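Local coordinates for protein cytochrome P450 monooxygenase (Rhodococcus sp. ECU0066, PDB 6KBH) that probably acts as a self-sufficient monooxygenase, inserting oxygen at a cysteine-ligated heme with electrons passed on from its own FMN and [2Fe-2S] cluster, at residues A[37-42]-A[62-67]; A[48-51]-A[56-59]; A[294-299]-A[425-430]. One frame throughout, in Å; residues are numbered along the deposited sequence.

Contact 1 of 3, residues A[37-42]-A[62-67]; sequences SPRAAA and RDEEPV
Arg39 and Glu64 form a salt bridge, the one hydrogen-bonded link between 37-42 and 62-67. NH1 of Arg39 lies 2.8 Å from OE2 of Glu64. The carboxylate comes in at the edge of the guanidinium, close to its plane. The two flat groups are nevertheless turned 72° against each other. The hydrogen bond is bent, with an N-H...O angle of 141°, and it is weak. NH2 of Arg39 stays 3.7 Å from OE1 of Glu64, so this is a single-nitrogen grip and not a two-pronged one. The arginine chain bends at chi3 (-68°), which swings the guanidinium across the extended tail of Glu64.

Glu65 reaches the first turn of helix 38-41 with a straight chain. OE1 of Glu65 lies 3.6 Å from CB of Ser37 and 4.2 Å from CB of Ala40. Ser37 is the N-cap of that helix: OG of Ser37 accepts a weak bond from Arg39 N at 3.3 Å. Trp60 of helix 59-64 also touches both Arg39 and Glu65.

OE1 of Glu65 is also 4.9 Å from NH2 of Arg39, a distance at which a weak attraction is possible, though the charged atoms are not in contact. The link is thus one weak, one-nitrogen bridge at the surface, with a second carboxylate near the helix start, where it would probably suit the helix dipole.

Contact 2 of 3, residues A[48-51]-A[56-59]; sequences GPYQ and ASLR
The Tyr50 ring meets Leu58 at its edge, near the ring plane. The methyl CD1 of Leu58 is 3.6 Å from CD2 of Tyr50 and 3.8 Å from CE2, so it sits against that edge. This is plain apolar packing, methyl to ring rim. OG of Ser57 approaches the ring obliquely, 3.7 Å from CD2 of Tyr50. CG of Tyr50 is anti to the backbone N (chi1 178°), which carries the ring past Ser57 toward Leu58. Beyond the contact, Ala330 and Ala331 also touch the tyrosine.

Ser57 makes the contacts nearer the backbones. CB of Ser57 lies 3.2 Å from O of Pro49 and 3.7 Å from CB of Pro49. OG of Ser57 is 3.4 Å from CA of Tyr50. No hydrogen bond crosses between the segments. The polar ends are held by other residues: OG of Ser57 bonds to Pro54 O, and OH of Tyr50 bonds to Thr431 O. The bond to Thr431 O anchors the hydroxyl, while Ser57 packs near the tyrosine CB. The Tyr50 side chain is about 12 Å from the heme.

The backbones come close, with the CA atoms of Pro49 and Ser57 5.2 Å apart. Helices 49-52 and 54-57 are two short helical turns in quick succession, folded back on each other. Leu58 is the N-cap of the next helix, 59-64, and its side chain also packs on Phe43 and Thr79. That helix leads to strand 67-69, an outermost strand of the mixed sheet of the P450 domain, which pairs antiparallel with 76-78.

Contact 3 of 3, residues A[294-299]-A[425-430]; sequences ALRLLL and FTYLPN
Arg296 and Phe425 bring a helix and an extended loop together, with their CA atoms 9.4 Å apart. Segment 294-299 is regular helix. Segment 425-430 has no regular structure, but it runs stretched out, and Thr426 exchanges backbone hydrogen bonds with Asp437. The gap between the backbones is bridged by long side chains. Arg296 reaches out from the helix, and the CB atoms of Phe425 and Tyr427, two residues apart, point toward it.

The main interaction is a CH-pi contact. CG of Arg296 lies over the face of the Phe425 ring, 3.9 Å from its centroid and 19° off the ring normal. The chain then bends at chi2 (-92°) and runs over the ring toward its CD2 side. NE of Arg296 is 3.4 Å from CE2 of Phe425. The guanidinium also turns one of its faces to the phenylalanine, with CG of Phe425 3.8 Å above the guanidinium plane. The two planes are 50° apart, so this is a tilted approach and not a flat stack.

Helix 284-300 opens with His-Glu-Thr-Thr, which carries the acid-threonine pair characteristic of the long central helix of P450s, and 294-299 lies further along. The loop lies between strands 418-419 and 440-442, past helix 396-413, the L helix, which follows the heme-ligating Cys393.

Tyr427 approaches Arg296 by its hydroxyl end, and NH1 of Arg296 lies at the edge of the tyrosine ring. The geometry there is doubtful and does not make a hydrogen bond. The charge of Arg296 is met by Glu300, one helical turn on, whose OE2 forms a salt bridge with NE. The Tyr427 ring makes a cation-pi contact with Arg434.

In the fold
Contacts 1 and 3 lie at the surface, while contact 2 is partly buried. Contacts 1 and 2 belong to one N-terminal run of short helices: contact 2 folds the middle of that run, and contact 1 joins its ends. Their centres are 12 Å apart. Contact 3 ties the long central P450 helix to a loop from much later in the chain. Contacts 2 and 3 touch through Gln51, where NE2 of Gln51 probably donates to O of Asn430 at 3.1 Å. The two surface contacts each use an arginine, paired with a carboxylate in contact 1 and laid over an aromatic ring in contact 3. Contact 2 has no charged pair and relies on apolar and backbone packing.

Contact 1 of 3, residues A[37-42]-A[62-67]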
loop_
_atom_site.group_PDB
_atom_site.type_symbol
_atom_site.label_atom_id
_atom_site.label_comp_id
_atom_site.label_asym_id
_atom_site.label_seq_id
_atom_site.Cartn_x
_atom_site.Cartn_y
_atom_site.Cartn_z
ATOM N N SER A 37 20.003 -1.561 33.943
ATOM C CA SER A 37 21.092 -2.289 33.316
ATOM C C SER A 37 22.190 -1.341 32.834
ATOM O O SER A 37 21.943 -0.156 32.597
ATOM C CB SER A 37 20.555 -3.114 32.146
ATOM O OG SER A 37 21.597 -3.587 31.308
ATOM N N PRO A 38 23.424 -1.844 32.707
ATOM C CA PRO A 38 24.474 -1.052 32.038
ATOM C C PRO A 38 24.076 -0.558 30.659
ATOM O O PRO A 38 24.154 0.647 30.383
ATOM C CB PRO A 38 25.647 -2.037 31.964
ATOM C CG PRO A 38 25.428 -2.969 33.100
ATOM C CD PRO A 38 23.946 -3.101 33.272
ATOM N N ARG A 39 23.656 -1.470 29.776
ATOM C CA ARG A 39 23.281 -1.076 28.422
ATOM C C ARG A 39 22.102 -0.113 28.430
ATOM O O ARG A 39 22.034 0.791 27.589
ATOM C CB ARG A 39 22.965 -2.320 27.591
ATOM C CG ARG A 39 24.158 -3.255 27.416
ATOM C CD ARG A 39 23.759 -4.590 26.798
ATOM N NE ARG A 39 22.926 -5.379 27.701
ATOM C CZ ARG A 39 22.468 -6.594 27.423
ATOM N NH1 ARG A 39 22.770 -7.167 26.265
ATOM N NH2 ARG A 39 21.709 -7.235 28.302
ATOM N N ALA A 40 21.180 -0.280 29.381
ATOM C CA ALA A 40 20.039 0.623 29.486
ATOM C C ALA A 40 20.464 1.999 29.983
ATOM O O ALA A 40 19.975 3.022 29.489
ATOM C CB ALA A 40 18.985 0.023 30.415
ATOM N N ALA A 41 21.366 2.044 30.968
ATOM C CA ALA A 41 21.855 3.312 31.495
ATOM C C ALA A 41 22.854 3.985 30.566
ATOM O O ALA A 41 23.049 5.202 30.662
ATOM C CB ALA A 41 22.487 3.102 32.871
ATOM N N ALA A 42 23.488 3.226 29.676
ATOM C CA ALA A 42 24.355 3.792 28.653
ATOM C C ALA A 42 23.588 4.256 27.423
ATOM O O ALA A 42 24.206 4.762 26.480
ATOM C CB ALA A 42 25.419 2.769 28.242
ATOM N N ARG A 62 16.340 -5.579 21.317
ATOM C CA ARG A 62 15.432 -6.553 20.716
ATOM C C ARG A 62 15.743 -7.962 21.200
ATOM O O ARG A 62 14.837 -8.792 21.348
ATOM C CB ARG A 62 15.511 -6.482 19.187
ATOM C CG ARG A 62 14.897 -5.228 18.609
ATOM C CD ARG A 62 14.620 -5.246 17.126
ATOM N NE ARG A 62 15.834 -5.264 16.321
ATOM C CZ ARG A 62 16.643 -4.224 16.154
ATOM N NH1 ARG A 62 16.383 -3.071 16.754
ATOM N NH2 ARG A 62 17.727 -4.341 15.396
ATOM N N ASP A 63 17.012 -8.238 21.490
ATOM C CA ASP A 63 17.414 -9.595 21.828
ATOM C C ASP A 63 17.191 -9.899 23.303
ATOM O O ASP A 63 16.535 -10.889 23.645
ATOM C CB ASP A 63 18.876 -9.816 21.442
ATOM C CG ASP A 63 19.082 -9.818 19.941
ATOM O OD1 ASP A 63 18.088 -9.990 19.204
ATOM O OD2 ASP A 63 20.234 -9.653 19.490
ATOM N N GLU A 64 17.715 -9.059 24.196
ATOM C CA GLU A 64 17.769 -9.424 25.602
ATOM C C GLU A 64 16.995 -8.514 26.545
ATOM O O GLU A 64 16.734 -8.930 27.680
ATOM C CB GLU A 64 19.230 -9.500 26.072
ATOM C CG GLU A 64 20.175 -10.050 25.015
ATOM C CD GLU A 64 21.624 -9.981 25.438
ATOM O OE1 GLU A 64 21.952 -10.492 26.528
ATOM O OE2 GLU A 64 22.434 -9.408 24.679
ATOM N N GLU A 65 16.608 -7.309 26.128
ATOM C CA GLU A 65 15.847 -6.410 26.998
ATOM C C GLU A 65 14.942 -5.530 26.155
ATOM O O GLU A 65 15.320 -4.420 25.759
ATOM C CB GLU A 65 16.765 -5.560 27.874
ATOM C CG GLU A 65 16.036 -4.917 29.039
ATOM C CD GLU A 65 16.967 -4.208 29.991
ATOM O OE1 GLU A 65 18.162 -4.072 29.660
ATOM O OE2 GLU A 65 16.499 -3.790 31.072
ATOM N N PRO A 66 13.712 -5.982 25.889
ATOM C CA PRO A 66 12.841 -5.250 24.955
ATOM C C PRO A 66 12.276 -3.958 25.521
ATOM O O PRO A 66 11.814 -3.112 24.742
ATOM C CB PRO A 66 11.727 -6.260 24.667
ATOM C CG PRO A 66 11.629 -7.048 25.942
ATOM C CD PRO A 66 13.029 -7.135 26.501
ATOM N N VAL A 67 12.285 -3.782 26.842
ATOM C CA VAL A 67 11.726 -2.603 27.498
ATOM C C VAL A 67 12.644 -2.220 28.649
ATOM O O VAL A 67 12.926 -3.046 29.522
ATOM C CB VAL A 67 10.297 -2.856 28.017
ATOM C CG1 VAL A 67 9.785 -1.653 28.799
ATOM C CG2 VAL A 67 9.365 -3.184 26.872
#

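Contact 2 of 3, residues A[48-51]-A[56-59]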
loop_
_atom_site.group_PDB
_atom_site.type_symbol
_atom_site.label_atom_id
_atom_site.label_comp_id
_atom_site.label_asym_id
_atom_site.label_seq_id
_atom_site.Cartn_x
_atom_site.Cartn_y
_atom_site.Cartn_z
ATOM N N GLY A 48 26.253 9.281 19.548
ATOM C CA GLY A 48 26.775 7.940 19.452
ATOM C C GLY A 48 25.955 7.001 18.589
ATOM O O GLY A 48 25.434 7.369 17.528
ATOM N N PRO A 49 25.812 5.758 19.057
ATOM C CA PRO A 49 25.317 4.683 18.180
ATOM C C PRO A 49 23.902 4.894 17.671
ATOM O O PRO A 49 23.566 4.396 16.588
ATOM C CB PRO A 49 25.403 3.437 19.076
ATOM C CG PRO A 49 26.269 3.826 20.219
ATOM C CD PRO A 49 26.069 5.281 20.422
ATOM N N TYR A 50 23.054 5.597 18.416
ATOM C CA TYR A 50 21.681 5.774 17.972
ATOM C C TYR A 50 21.558 6.866 16.917
ATOM O O TYR A 50 20.609 6.839 16.124
ATOM C CB TYR A 50 20.789 6.057 19.188
ATOM C CG TYR A 50 19.314 6.315 18.921
ATOM C CD1 TYR A 50 18.864 7.555 18.482
ATOM C CD2 TYR A 50 18.364 5.338 19.193
ATOM C CE1 TYR A 50 17.525 7.797 18.270
ATOM C CE2 TYR A 50 17.018 5.574 18.982
ATOM C CZ TYR A 50 16.607 6.809 18.522
ATOM O OH TYR A 50 15.277 7.075 18.305
ATOM N N GLN A 51 22.502 7.808 16.871
ATOM C CA GLN A 51 22.505 8.783 15.786
ATOM C C GLN A 51 23.087 8.205 14.503
ATOM O O GLN A 51 22.675 8.606 13.408
ATOM C CB GLN A 51 23.281 10.044 16.182
ATOM C CG GLN A 51 22.584 10.940 17.208
ATOM C CD GLN A 51 21.150 11.297 16.834
ATOM O OE1 GLN A 51 20.800 11.389 15.656
ATOM N NE2 GLN A 51 20.313 11.501 17.847
ATOM N N ALA A 56 20.316 -0.557 14.453
ATOM C CA ALA A 56 21.417 -1.397 14.908
ATOM C C ALA A 56 21.798 -1.096 16.351
ATOM O O ALA A 56 22.188 -2.005 17.092
ATOM C CB ALA A 56 22.628 -1.216 13.994
ATOM N N SER A 57 21.681 0.165 16.770
ATOM C CA SER A 57 22.099 0.553 18.112
ATOM C C SER A 57 21.252 -0.089 19.204
ATOM O O SER A 57 21.671 -0.095 20.365
ATOM C CB SER A 57 22.058 2.074 18.259
ATOM O OG SER A 57 20.769 2.517 18.640
ATOM N N LEU A 58 20.077 -0.624 18.872
ATOM C CA LEU A 58 19.230 -1.287 19.857
ATOM C C LEU A 58 18.973 -2.748 19.504
ATOM O O LEU A 58 18.011 -3.341 20.003
ATOM C CB LEU A 58 17.904 -0.545 20.033
ATOM C CG LEU A 58 17.984 0.893 20.553
ATOM C CD1 LEU A 58 17.618 1.867 19.453
ATOM C CD2 LEU A 58 17.082 1.089 21.759
ATOM N N ARG A 59 19.809 -3.335 18.644
ATOM C CA ARG A 59 19.775 -4.779 18.438
ATOM C C ARG A 59 19.856 -5.525 19.766
ATOM O O ARG A 59 19.161 -6.527 19.969
ATOM C CB ARG A 59 20.920 -5.198 17.515
ATOM C CG ARG A 59 20.958 -6.677 17.171
ATOM C CD ARG A 59 20.018 -7.009 16.022
ATOM N NE ARG A 59 20.213 -8.371 15.531
ATOM C CZ ARG A 59 19.589 -9.436 16.024
ATOM N NH1 ARG A 59 18.732 -9.293 17.025
ATOM N NH2 ARG A 59 19.819 -10.642 15.520
#

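Contact 3 of 3, residues A[294-299]-A[425-430]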
loop_
_atom_site.group_PDB
_atom_site.type_symbol
_atom_site.label_atom_id
_atom_site.label_comp_id
_atom_site.label_asym_id
_atom_site.label_seq_id
_atom_site.Cartn_x
_atom_site.Cartn_y
_atom_site.Cartn_z
ATOM N N ALA A 294 15.882 7.602 1.477
ATOM C CA ALA A 294 15.706 6.624 0.408
ATOM C C ALA A 294 16.761 6.784 -0.678
ATOM O O ALA A 294 17.325 5.793 -1.156
ATOM C CB ALA A 294 14.302 6.746 -0.183
ATOM N N LEU A 295 17.045 8.022 -1.080
ATOM C CA LEU A 295 18.065 8.240 -2.100
ATOM C C LEU A 295 19.452 7.841 -1.603
ATOM O O LEU A 295 20.220 7.213 -2.340
ATOM C CB LEU A 295 18.041 9.694 -2.555
ATOM C CG LEU A 295 17.134 9.890 -3.767
ATOM C CD1 LEU A 295 16.772 11.347 -3.931
ATOM C CD2 LEU A 295 17.818 9.353 -5.012
ATOM N N ARG A 296 19.792 8.188 -0.358
ATOM C CA ARG A 296 21.048 7.705 0.208
ATOM C C ARG A 296 21.050 6.182 0.294
ATOM O O ARG A 296 22.022 5.527 -0.095
ATOM C CB ARG A 296 21.282 8.328 1.589
ATOM C CG ARG A 296 22.722 8.243 2.095
ATOM C CD ARG A 296 22.937 6.994 2.937
ATOM N NE ARG A 296 24.255 6.932 3.567
ATOM C CZ ARG A 296 24.463 7.021 4.878
ATOM N NH1 ARG A 296 23.437 7.185 5.703
ATOM N NH2 ARG A 296 25.693 6.939 5.368
ATOM N N LEU A 297 19.954 5.599 0.787
ATOM C CA LEU A 297 19.878 4.147 0.929
ATOM C C LEU A 297 20.011 3.446 -0.418
ATOM O O LEU A 297 20.660 2.397 -0.518
ATOM C CB LEU A 297 18.564 3.766 1.606
ATOM C CG LEU A 297 18.163 2.291 1.594
ATOM C CD1 LEU A 297 19.162 1.460 2.375
ATOM C CD2 LEU A 297 16.762 2.122 2.157
ATOM N N LEU A 298 19.395 4.003 -1.464
ATOM C CA LEU A 298 19.454 3.373 -2.779
ATOM C C LEU A 298 20.840 3.506 -3.395
ATOM O O LEU A 298 21.429 2.515 -3.836
ATOM C CB LEU A 298 18.399 3.981 -3.701
ATOM C CG LEU A 298 17.004 3.371 -3.607
ATOM C CD1 LEU A 298 16.014 4.268 -4.304
ATOM C CD2 LEU A 298 16.990 1.978 -4.214
ATOM N N LEU A 299 21.381 4.726 -3.435
ATOM C CA LEU A 299 22.695 4.926 -4.033
ATOM C C LEU A 299 23.805 4.195 -3.285
ATOM O O LEU A 299 24.941 4.171 -3.774
ATOM C CB LEU A 299 23.003 6.420 -4.113
ATOM C CG LEU A 299 22.017 7.229 -4.956
ATOM C CD1 LEU A 299 22.376 8.704 -4.936
ATOM C CD2 LEU A 299 21.962 6.699 -6.384
ATOM N N PHE A 425 27.827 11.468 6.502
ATOM C CA PHE A 425 26.455 11.941 6.624
ATOM C C PHE A 425 26.171 12.289 8.077
ATOM O O PHE A 425 26.284 11.431 8.962
ATOM C CB PHE A 425 25.475 10.894 6.102
ATOM C CG PHE A 425 25.556 10.686 4.618
ATOM C CD1 PHE A 425 24.926 11.563 3.749
ATOM C CD2 PHE A 425 26.277 9.627 4.090
ATOM C CE1 PHE A 425 25.003 11.382 2.385
ATOM C CE2 PHE A 425 26.354 9.436 2.728
ATOM C CZ PHE A 425 25.718 10.317 1.871
ATOM N N THR A 426 25.808 13.547 8.312
ATOM C CA THR A 426 25.512 14.066 9.638
ATOM C C THR A 426 24.004 14.196 9.804
ATOM O O THR A 426 23.318 14.709 8.910
ATOM C CB THR A 426 26.188 15.423 9.850
ATOM O OG1 THR A 426 25.502 16.417 9.080
ATOM C CG2 THR A 426 27.640 15.374 9.392
ATOM N N TYR A 427 23.491 13.723 10.938
ATOM C CA TYR A 427 22.066 13.776 11.243
ATOM C C TYR A 427 21.854 14.478 12.575
ATOM O O TYR A 427 22.553 14.193 13.554
ATOM C CB TYR A 427 21.447 12.364 11.258
ATOM C CG TYR A 427 21.799 11.538 10.034
ATOM C CD1 TYR A 427 23.018 10.877 9.940
ATOM C CD2 TYR A 427 20.923 11.446 8.957
ATOM C CE1 TYR A 427 23.350 10.143 8.815
ATOM C CE2 TYR A 427 21.246 10.710 7.828
ATOM C CZ TYR A 427 22.460 10.065 7.763
ATOM O OH TYR A 427 22.779 9.337 6.639
ATOM N N LEU A 428 20.871 15.378 12.606
ATOM C CA LEU A 428 20.684 16.265 13.747
ATOM C C LEU A 428 20.377 15.468 15.009
ATOM O O LEU A 428 19.541 14.558 14.974
ATOM C CB LEU A 428 19.557 17.251 13.470
ATOM C CG LEU A 428 19.883 18.367 12.481
ATOM C CD1 LEU A 428 18.635 19.175 12.167
ATOM C CD2 LEU A 428 20.981 19.253 13.038
ATOM N N PRO A 429 21.012 15.789 16.140
ATOM C CA PRO A 429 20.762 15.035 17.374
ATOM C C PRO A 429 19.379 15.283 17.950
ATOM O O PRO A 429 19.086 16.376 18.444
ATOM C CB PRO A 429 21.860 15.545 18.318
ATOM C CG PRO A 429 22.159 16.923 17.827
ATOM C CD PRO A 429 21.980 16.883 16.338
ATOM N N ASN A 430 18.525 14.265 17.901
ATOM C CA ASN A 430 17.167 14.345 18.425
ATOM C C ASN A 430 16.648 12.922 18.587
ATOM O O ASN A 430 17.264 11.958 18.123
ATOM C CB ASN A 430 16.257 15.185 17.521
ATOM C CG ASN A 430 15.872 14.473 16.232
ATOM O OD1 ASN A 430 15.102 13.516 16.241
ATOM N ND2 ASN A 430 16.424 14.937 15.116
#